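Local coordinates for antibiotic resistance protein (Deinococcus radiodurans, PDB 2VLI) that probably confers tunicamycin resistance as a phosphotransferase of the P-loop NTPase superfamily, presumably by phosphorylating the antibiotic, at residues V117-E120 / R121-D125; T134-D137 / R138-L142; A68-Y71 / A72-A76; V34-P37 / E38-G41. All blocks are in the same frame, centred on the assembly; numbering follows the deposited sequence.

Interaction 1 of 4, residues V117-E120 / R121-D125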
# COMPACT_ATOMS: atom_id res chain seq x y z
N VAL A 117 -2.05 -9.88 -18.36
CA VAL A 117 -1.42 -11.13 -17.94
C VAL A 117 -1.93 -11.55 -16.56
O VAL A 117 -2.25 -12.74 -16.34
CB VAL A 117 0.10 -11.03 -17.99
CG1 VAL A 117 0.82 -12.18 -17.18
CG2 VAL A 117 0.57 -10.95 -19.46
N VAL A 118 -2.08 -10.59 -15.66
CA VAL A 118 -2.60 -10.89 -14.34
C VAL A 118 -4.09 -11.28 -14.41
O VAL A 118 -4.51 -12.25 -13.79
CB VAL A 118 -2.40 -9.75 -13.35
CG1 VAL A 118 -2.98 -10.13 -12.00
CG2 VAL A 118 -0.90 -9.41 -13.21
N LEU A 119 -4.86 -10.53 -15.17
CA LEU A 119 -6.28 -10.78 -15.26
C LEU A 119 -6.51 -12.13 -15.88
O LEU A 119 -7.38 -12.86 -15.45
CB LEU A 119 -6.95 -9.74 -16.13
CG LEU A 119 -7.20 -8.39 -15.50
CD1 LEU A 119 -7.80 -7.52 -16.56
CD2 LEU A 119 -8.07 -8.55 -14.25
N GLU A 120 -5.72 -12.46 -16.89
CA GLU A 120 -5.86 -13.75 -17.58
C GLU A 120 -5.47 -14.94 -16.68
O GLU A 120 -6.11 -15.99 -16.70
CB GLU A 120 -5.05 -13.72 -18.88
CG GLU A 120 -5.67 -12.75 -19.92
CD GLU A 120 -4.75 -12.34 -21.09
OE1 GLU A 120 -5.30 -11.94 -22.14
OE2 GLU A 120 -3.50 -12.38 -20.96
N ARG A 121 -4.44 -14.78 -15.86
CA ARG A 121 -4.09 -15.81 -14.90
C ARG A 121 -5.19 -16.06 -13.86
O ARG A 121 -5.50 -17.23 -13.53
CB ARG A 121 -2.77 -15.47 -14.20
CG ARG A 121 -1.54 -15.80 -15.05
CD ARG A 121 -1.46 -17.30 -15.30
NE ARG A 121 -0.20 -17.73 -15.89
CZ ARG A 121 0.05 -18.96 -16.36
NH1 ARG A 121 -0.90 -19.91 -16.31
NH2 ARG A 121 1.25 -19.24 -16.88
N LEU A 122 -5.79 -14.97 -13.36
CA LEU A 122 -6.85 -15.06 -12.36
C LEU A 122 -8.13 -15.72 -12.91
O LEU A 122 -8.92 -16.30 -12.15
CB LEU A 122 -7.20 -13.66 -11.78
CG LEU A 122 -6.18 -12.93 -10.91
CD1 LEU A 122 -6.58 -11.47 -10.68
CD2 LEU A 122 -6.01 -13.64 -9.58
N ARG A 123 -8.35 -15.57 -14.20
CA ARG A 123 -9.55 -16.08 -14.85
C ARG A 123 -9.41 -17.57 -15.09
O ARG A 123 -10.37 -18.32 -14.91
CB ARG A 123 -9.84 -15.31 -16.13
CG ARG A 123 -10.08 -13.80 -15.87
CD ARG A 123 -11.56 -13.38 -15.88
NE ARG A 123 -11.77 -11.95 -15.57
CZ ARG A 123 -11.39 -10.92 -16.33
NH1 ARG A 123 -10.72 -11.09 -17.48
NH2 ARG A 123 -11.67 -9.68 -15.93
N ARG A 124 -8.20 -18.01 -15.44
CA ARG A 124 -7.92 -19.44 -15.64
C ARG A 124 -8.07 -20.29 -14.36
O ARG A 124 -7.91 -21.51 -14.39
CB ARG A 124 -6.55 -19.64 -16.29
CG ARG A 124 -6.56 -19.20 -17.74
CD ARG A 124 -5.18 -19.18 -18.40
NE ARG A 124 -4.37 -20.37 -18.14
CZ ARG A 124 -4.59 -21.59 -18.64
NH1 ARG A 124 -5.64 -21.84 -19.42
NH2 ARG A 124 -3.75 -22.58 -18.33
N ASP A 125 -8.38 -19.62 -13.24
CA ASP A 125 -8.84 -20.28 -12.00
C ASP A 125 -10.23 -19.78 -11.66
O ASP A 125 -10.41 -18.96 -10.75
CB ASP A 125 -7.88 -19.99 -10.84
CG ASP A 125 -6.41 -20.06 -11.25
OD1 ASP A 125 -6.09 -20.55 -12.36
OD2 ASP A 125 -5.56 -19.62 -10.46

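Interaction 2 of 4, residues T134-D137 / R138-L142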
# COMPACT_ATOMS: atom_id res chain seq x y z
N THR A 134 -9.69 -3.36 -9.06
CA THR A 134 -9.06 -3.85 -7.83
C THR A 134 -7.68 -4.44 -8.16
O THR A 134 -6.72 -4.28 -7.38
CB THR A 134 -10.00 -4.87 -7.11
OG1 THR A 134 -11.18 -4.17 -6.68
CG2 THR A 134 -9.35 -5.52 -5.90
N VAL A 135 -7.60 -5.13 -9.30
CA VAL A 135 -6.35 -5.69 -9.80
C VAL A 135 -5.37 -4.54 -10.15
O VAL A 135 -4.21 -4.56 -9.73
CB VAL A 135 -6.60 -6.61 -11.04
CG1 VAL A 135 -5.30 -7.08 -11.67
CG2 VAL A 135 -7.57 -7.82 -10.63
N GLU A 136 -5.86 -3.56 -10.92
CA GLU A 136 -5.05 -2.44 -11.31
C GLU A 136 -4.56 -1.68 -10.08
O GLU A 136 -3.40 -1.30 -10.06
CB GLU A 136 -5.76 -1.52 -12.30
CG GLU A 136 -4.88 -0.33 -12.71
CD GLU A 136 -3.69 -0.67 -13.63
OE1 GLU A 136 -3.41 -1.84 -13.94
OE2 GLU A 136 -2.99 0.30 -14.07
N ASP A 137 -5.38 -1.53 -9.03
CA ASP A 137 -4.95 -0.85 -7.79
C ASP A 137 -3.74 -1.58 -7.22
O ASP A 137 -2.83 -0.96 -6.77
CB ASP A 137 -6.00 -0.89 -6.69
CG ASP A 137 -7.16 0.03 -6.91
OD1 ASP A 137 -7.03 1.03 -7.67
OD2 ASP A 137 -8.21 -0.23 -6.25
N ARG A 138 -3.80 -2.92 -7.18
CA ARG A 138 -2.73 -3.72 -6.66
C ARG A 138 -1.44 -3.57 -7.45
O ARG A 138 -0.35 -3.48 -6.88
CB ARG A 138 -3.11 -5.23 -6.64
CG ARG A 138 -2.04 -6.08 -6.06
CD ARG A 138 -2.38 -6.49 -4.64
NE ARG A 138 -2.88 -5.34 -3.86
CZ ARG A 138 -4.10 -5.25 -3.30
NH1 ARG A 138 -4.44 -4.14 -2.63
NH2 ARG A 138 -4.98 -6.26 -3.39
N LEU A 139 -1.56 -3.60 -8.77
CA LEU A 139 -0.40 -3.50 -9.63
C LEU A 139 0.23 -2.09 -9.50
O LEU A 139 1.44 -1.95 -9.52
CB LEU A 139 -0.81 -3.72 -11.07
CG LEU A 139 -1.44 -5.10 -11.37
CD1 LEU A 139 -1.54 -5.25 -12.87
CD2 LEU A 139 -0.71 -6.25 -10.71
N ASN A 140 -0.61 -1.09 -9.38
CA ASN A 140 -0.16 0.30 -9.14
C ASN A 140 0.59 0.38 -7.81
O ASN A 140 1.66 0.99 -7.73
CB ASN A 140 -1.36 1.22 -9.17
CG ASN A 140 -1.77 1.63 -10.57
OD1 ASN A 140 -0.99 1.55 -11.50
ND2 ASN A 140 -3.02 2.03 -10.74
N GLU A 141 0.07 -0.29 -6.77
CA GLU A 141 0.78 -0.32 -5.45
C GLU A 141 2.14 -0.98 -5.53
O GLU A 141 3.11 -0.45 -4.99
CB GLU A 141 -0.03 -0.96 -4.32
CG GLU A 141 0.88 -1.19 -3.06
CD GLU A 141 0.19 -1.31 -1.72
OE1 GLU A 141 -0.98 -1.70 -1.73
OE2 GLU A 141 0.90 -1.06 -0.65
N LEU A 142 2.24 -2.12 -6.24
CA LEU A 142 3.52 -2.78 -6.38
C LEU A 142 4.65 -1.98 -7.08
O LEU A 142 5.84 -2.26 -6.88
CB LEU A 142 3.35 -4.15 -7.07
CG LEU A 142 2.51 -5.18 -6.29
CD1 LEU A 142 2.19 -6.49 -7.10
CD2 LEU A 142 3.24 -5.54 -5.07
O HOH W 1 -5.63 2.39 -9.48

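Interaction 3 of 4, residues A68-Y71 / A72-A76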
# COMPACT_ATOMS: atom_id res chain seq x y z
N ALA A 68 12.04 -19.96 10.58
CA ALA A 68 12.23 -21.12 9.72
C ALA A 68 13.20 -20.87 8.54
O ALA A 68 14.00 -21.72 8.19
CB ALA A 68 10.90 -21.60 9.19
N LEU A 69 13.04 -19.72 7.89
CA LEU A 69 13.88 -19.29 6.78
C LEU A 69 15.34 -19.18 7.19
O LEU A 69 16.23 -19.64 6.47
CB LEU A 69 13.40 -17.95 6.22
CG LEU A 69 14.07 -17.46 4.94
CD1 LEU A 69 13.98 -18.54 3.85
CD2 LEU A 69 13.44 -16.13 4.48
N GLN A 70 15.59 -18.58 8.33
CA GLN A 70 16.94 -18.48 8.86
C GLN A 70 17.57 -19.88 9.04
O GLN A 70 18.68 -20.11 8.59
CB GLN A 70 16.89 -17.76 10.18
CG GLN A 70 18.22 -17.43 10.83
CD GLN A 70 18.00 -16.65 12.11
OE1 GLN A 70 16.97 -16.81 12.77
NE2 GLN A 70 18.93 -15.79 12.44
N TYR A 71 16.83 -20.82 9.63
CA TYR A 71 17.35 -22.16 9.75
C TYR A 71 17.54 -22.77 8.37
O TYR A 71 18.58 -23.35 8.10
CB TYR A 71 16.44 -23.04 10.66
CG TYR A 71 17.01 -24.43 10.86
CD1 TYR A 71 18.01 -24.67 11.82
CD2 TYR A 71 16.63 -25.47 10.05
CE1 TYR A 71 18.56 -25.93 11.97
CE2 TYR A 71 17.19 -26.74 10.18
CZ TYR A 71 18.14 -26.98 11.12
OH TYR A 71 18.70 -28.25 11.23
N ALA A 72 16.55 -22.63 7.48
CA ALA A 72 16.68 -23.15 6.11
C ALA A 72 17.95 -22.64 5.41
O ALA A 72 18.64 -23.39 4.71
CB ALA A 72 15.42 -22.84 5.24
N SER A 73 18.26 -21.36 5.64
CA SER A 73 19.45 -20.71 5.10
C SER A 73 20.74 -21.43 5.49
O SER A 73 21.62 -21.59 4.67
CB SER A 73 19.50 -19.25 5.60
OG SER A 73 20.55 -18.55 4.98
N ARG A 74 20.84 -21.84 6.74
CA ARG A 74 22.03 -22.54 7.24
C ARG A 74 22.15 -23.97 6.63
O ARG A 74 23.24 -24.50 6.48
CB ARG A 74 22.00 -22.63 8.77
CG ARG A 74 22.61 -21.44 9.54
CD ARG A 74 21.63 -20.27 9.82
NE ARG A 74 22.08 -19.38 10.91
CZ ARG A 74 23.13 -18.55 10.84
NH1 ARG A 74 23.88 -18.46 9.73
NH2 ARG A 74 23.44 -17.79 11.90
N GLU A 75 21.03 -24.56 6.27
CA GLU A 75 21.02 -25.92 5.76
C GLU A 75 21.05 -26.04 4.23
O GLU A 75 21.21 -27.14 3.70
CB GLU A 75 19.76 -26.63 6.27
CG GLU A 75 19.68 -26.68 7.79
CD GLU A 75 20.70 -27.62 8.45
OE1 GLU A 75 20.68 -28.82 8.12
OE2 GLU A 75 21.50 -27.15 9.31
N ALA A 76 20.87 -24.93 3.53
CA ALA A 76 20.70 -24.95 2.08
C ALA A 76 22.04 -25.25 1.40
O ALA A 76 23.06 -24.69 1.80
CB ALA A 76 20.13 -23.60 1.60

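Interaction 4 of 4, residues V34-P37 / E38-G41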
# COMPACT_ATOMS: atom_id res chain seq x y z
N VAL A 34 13.17 -24.53 -3.01
CA VAL A 34 12.06 -23.62 -2.98
C VAL A 34 11.39 -23.64 -1.59
O VAL A 34 10.75 -24.60 -1.19
CB VAL A 34 11.03 -23.90 -4.09
CG1 VAL A 34 9.97 -22.85 -4.08
CG2 VAL A 34 11.68 -23.91 -5.50
N PHE A 35 11.60 -22.55 -0.85
CA PHE A 35 11.01 -22.33 0.45
C PHE A 35 9.68 -21.63 0.30
O PHE A 35 9.62 -20.50 -0.19
CB PHE A 35 11.98 -21.49 1.25
CG PHE A 35 11.56 -21.17 2.65
CD1 PHE A 35 12.16 -21.83 3.74
CD2 PHE A 35 10.62 -20.20 2.90
CE1 PHE A 35 11.84 -21.49 5.05
CE2 PHE A 35 10.31 -19.86 4.19
CZ PHE A 35 10.91 -20.55 5.27
N GLU A 36 8.59 -22.29 0.69
CA GLU A 36 7.23 -21.81 0.45
C GLU A 36 6.60 -21.33 1.73
O GLU A 36 6.15 -22.15 2.52
CB GLU A 36 6.34 -22.90 -0.14
CG GLU A 36 6.97 -23.57 -1.31
CD GLU A 36 6.02 -24.43 -2.10
OE1 GLU A 36 5.38 -25.35 -1.51
OE2 GLU A 36 5.96 -24.19 -3.34
N PRO A 37 6.56 -19.99 1.95
CA PRO A 37 6.09 -19.39 3.20
C PRO A 37 4.68 -19.76 3.55
O PRO A 37 4.31 -19.76 4.71
CB PRO A 37 6.15 -17.89 2.92
CG PRO A 37 7.15 -17.77 1.86
CD PRO A 37 7.02 -18.96 1.01
N GLU A 38 3.87 -20.06 2.56
CA GLU A 38 2.52 -20.49 2.83
C GLU A 38 2.42 -21.77 3.70
O GLU A 38 1.43 -21.95 4.38
CB GLU A 38 1.75 -20.68 1.51
CG GLU A 38 2.46 -21.59 0.51
CD GLU A 38 3.42 -20.85 -0.52
OE1 GLU A 38 4.39 -20.19 -0.14
OE2 GLU A 38 3.20 -20.99 -1.75
N GLU A 39 3.43 -22.66 3.67
CA GLU A 39 3.43 -23.82 4.58
C GLU A 39 3.34 -23.41 6.05
O GLU A 39 2.79 -24.14 6.87
CB GLU A 39 4.68 -24.70 4.43
CG GLU A 39 5.01 -25.23 3.08
CD GLU A 39 4.01 -26.22 2.52
OE1 GLU A 39 2.96 -26.48 3.14
OE2 GLU A 39 4.28 -26.75 1.42
N MSE A 40 3.92 -22.27 6.40
CA MSE A 40 3.85 -21.78 7.78
C MSE A 40 2.47 -21.21 8.05
O MSE A 40 1.94 -21.34 9.17
CB MSE A 40 4.91 -20.74 8.07
CG MSE A 40 4.88 -20.28 9.52
SE MSE A 40 5.28 -21.81 10.81
CE MSE A 40 7.10 -22.06 10.31
N GLY A 41 1.88 -20.57 7.04
CA GLY A 41 0.54 -20.11 7.19
C GLY A 41 -0.44 -21.24 7.42
O GLY A 41 -1.32 -21.13 8.23
O HOH W 2 6.92 -26.78 0.05

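Interaction 1 of 4, residues V117-E120 / R121-D125
Arg121 folds its aliphatic root over the carbonyl of Val117, one turn back in the final turns of helix 115-123, an α-helix of a P-loop NTPase-type α/β fold. Three consecutive residues, Leu119, Glu120 and Arg121, carry most of this short-range contact, and they show how one helix divides its circumference between solvent and protein. Arg121 N donates to Val117 O over 3.0 Å. With chi1 at -79°, Arg121 CG lies beside its own backbone N and comes within 3.4 Å of the same Val117 O, while the bend at chi2 carries the guanidinium away from the helix. Glu120 behaves differently: its extended side chain leaves the second segment, and the residue contributes mainly through its carbonyl. Glu120 O receives Arg124 N at 3.2 Å and a weaker, more bent bond from Arg123 N, so two donors converge on one oxygen where the helix gives out. Leu119 sits on the more covered flank. Its CD2 methyl lies over one face of the Arg123 guanidinium, 4.1 Å from NH2, the two side chains running alongside and pointing the same way. Neighbouring Val118 and Leu122 are likewise aligned. These apolar residues, with Leu119, turn to helix 132-142, where all three meet Val135 and Val118 also reaches Leu139; Val118 touches Pro13 in a loop as well. Leu122 N is bound to Val118 O at 3.0 Å, and Val118 CG1 stands 4.1 Å from Leu122 CD1.

Interaction 2 of 4, residues T134-D137 / R138-L142
Asn140 reaches back over the preceding turn to Glu136 in helix 132-142, a regular α-helix that lines the dimer interface of this P-loop NTPase-type fold. The Asn140 side chain is a compact example of an amide that packs on the turn before it and bonds to a water. The backbone sets the base: Asn140 N donates to Glu136 O over 2.9 Å, at an N-H...O angle of 162°. From there Asn140 CB rests 3.4 Å from the same carbonyl oxygen. CG, placed beside the backbone N by a chi1 of -83°, stays equally close to it, which holds the amide over the earlier turn. The tip then splits. Asn140 OD1 faces Glu136 OE2 at 3.5 Å, an approach of two acceptors that makes no bond, with the carboxylate and amide planes 75° apart. Glu136 OE1, the other carboxylate oxygen, looks across to the CD1 methyl of Leu139. The nitrogen has a better partner, since Asn140 ND2 donates to a water that in turn donates to Asp137 OD1. Asp137 is thereby held at one oxygen by the water, while its OD2 makes a salt bridge to Arg93 of the second subunit. Beyond Asn140, Glu141 OE2 is hydrogen-bonded to Thr89 OG1 of the same chain, and Leu142 O to NE2 of His150, a cadmium ligand together with Glu145. The bridging water lies 2.7 Å from Asp137 OD1 and 2.9 Å from Asn140 ND2.

Interaction 3 of 4, residues A68-Y71 / A72-A76
Tyr71 and Glu75, four residues apart near the end of helix 61-75, make the most intimate side-chain meeting in this stretch. The glutamate's CG methylene comes 3.5 Å from Tyr71 CE2, approaching the ring obliquely, and the carboxylate carries on past CZ until Glu75 CD is 3.5 Å from Tyr71 OH. The ring and carboxylate planes are only 6° apart, so the carboxylate is almost parallel to the ring plane although the two side chains cross at a slant. Two bends put it there: chi1 of -59° sets Glu75 CG beside its backbone N, and chi2 of -70° folds the chain back toward the tyrosine. The next shell is the helical backbone. Tyr71 O receives Glu75 N at 3.3 Å and takes a weak second bond from Arg74 N, a pairing that fits a helix about to end: Ala76 already leaves helical angles. Arg74 bends at chi2, and its CD packs 3.2 Å from Gln70 O, to which Arg74 N makes a weak bond. One turn earlier the helix is tighter, Ala72 N reaching Ala68 O and Ser73 N reaching Leu69 O, each over 2.8 Å. Further out, the other flank of the helix meets the parallel β-sheet of the P-loop NTPase-type fold. Leu69 packs on Trp9 of strand 7-11 and on Leu80 and Val82 of strand 80-84, Ala72 also touches Leu80, and Ser73 lies against Ile7.

Interaction 4 of 4, residues V34-P37 / E38-G41
Glu36 and Pro37 lead from strand 33-34 into the first turn of helix 38-46, a strand-to-helix connection of the P-loop NTPase-type α/β fold, and meet the helix's opening residues Glu38 and Glu39. Just before them, Phe35 bonds through its backbone to Ile81 and packs on helix 61-75. Glu36 then starts the turn: its carbonyl O accepts Glu39 N at 3.0 Å. Its side chain runs alongside that of Glu39, and Glu38 curls back toward it as well. Glu38 CG sits between its own backbone N and carbonyl carbon (chi1 53°), which, with a bend at chi2, brings Glu38 OE1 to 3.3 Å from Glu36 CB. Pro37 follows, lying against Val82 and Val84. Pro37 O gathers three donors: the N of Met40, present as selenomethionine, at 3.1 Å, Gly41 N through a weak bond, and Trp61 NE1. A water spans the two side-by-side acids: Glu36 OE1 and Glu39 OE2, 3.4 Å apart, each accept a hydrogen bond from it, at 2.6 Å to Glu36 OE1 and 3.0 Å to Glu39 OE2.

From the N terminus the order is interaction 4, interaction 3, interaction 1 and interaction 2. Each spans one unbroken stretch, so it closes no more than a helical turn or two, and the four follow in series without nesting or crossing. They fall into two touching pairs. Interactions 4 and 3, centres 13 Å apart, join the exit of edge strand 33-34 to helix 61-75, where Phe35 CE1 lies 3.5 Å from Leu69 CA. Interactions 1 and 2, centres 14 Å apart, belong to two helices consecutive in the chain and packed against each other. Interactions 1 and 3 lie on opposite sides of the chain's centre, about 33 Å apart between centres.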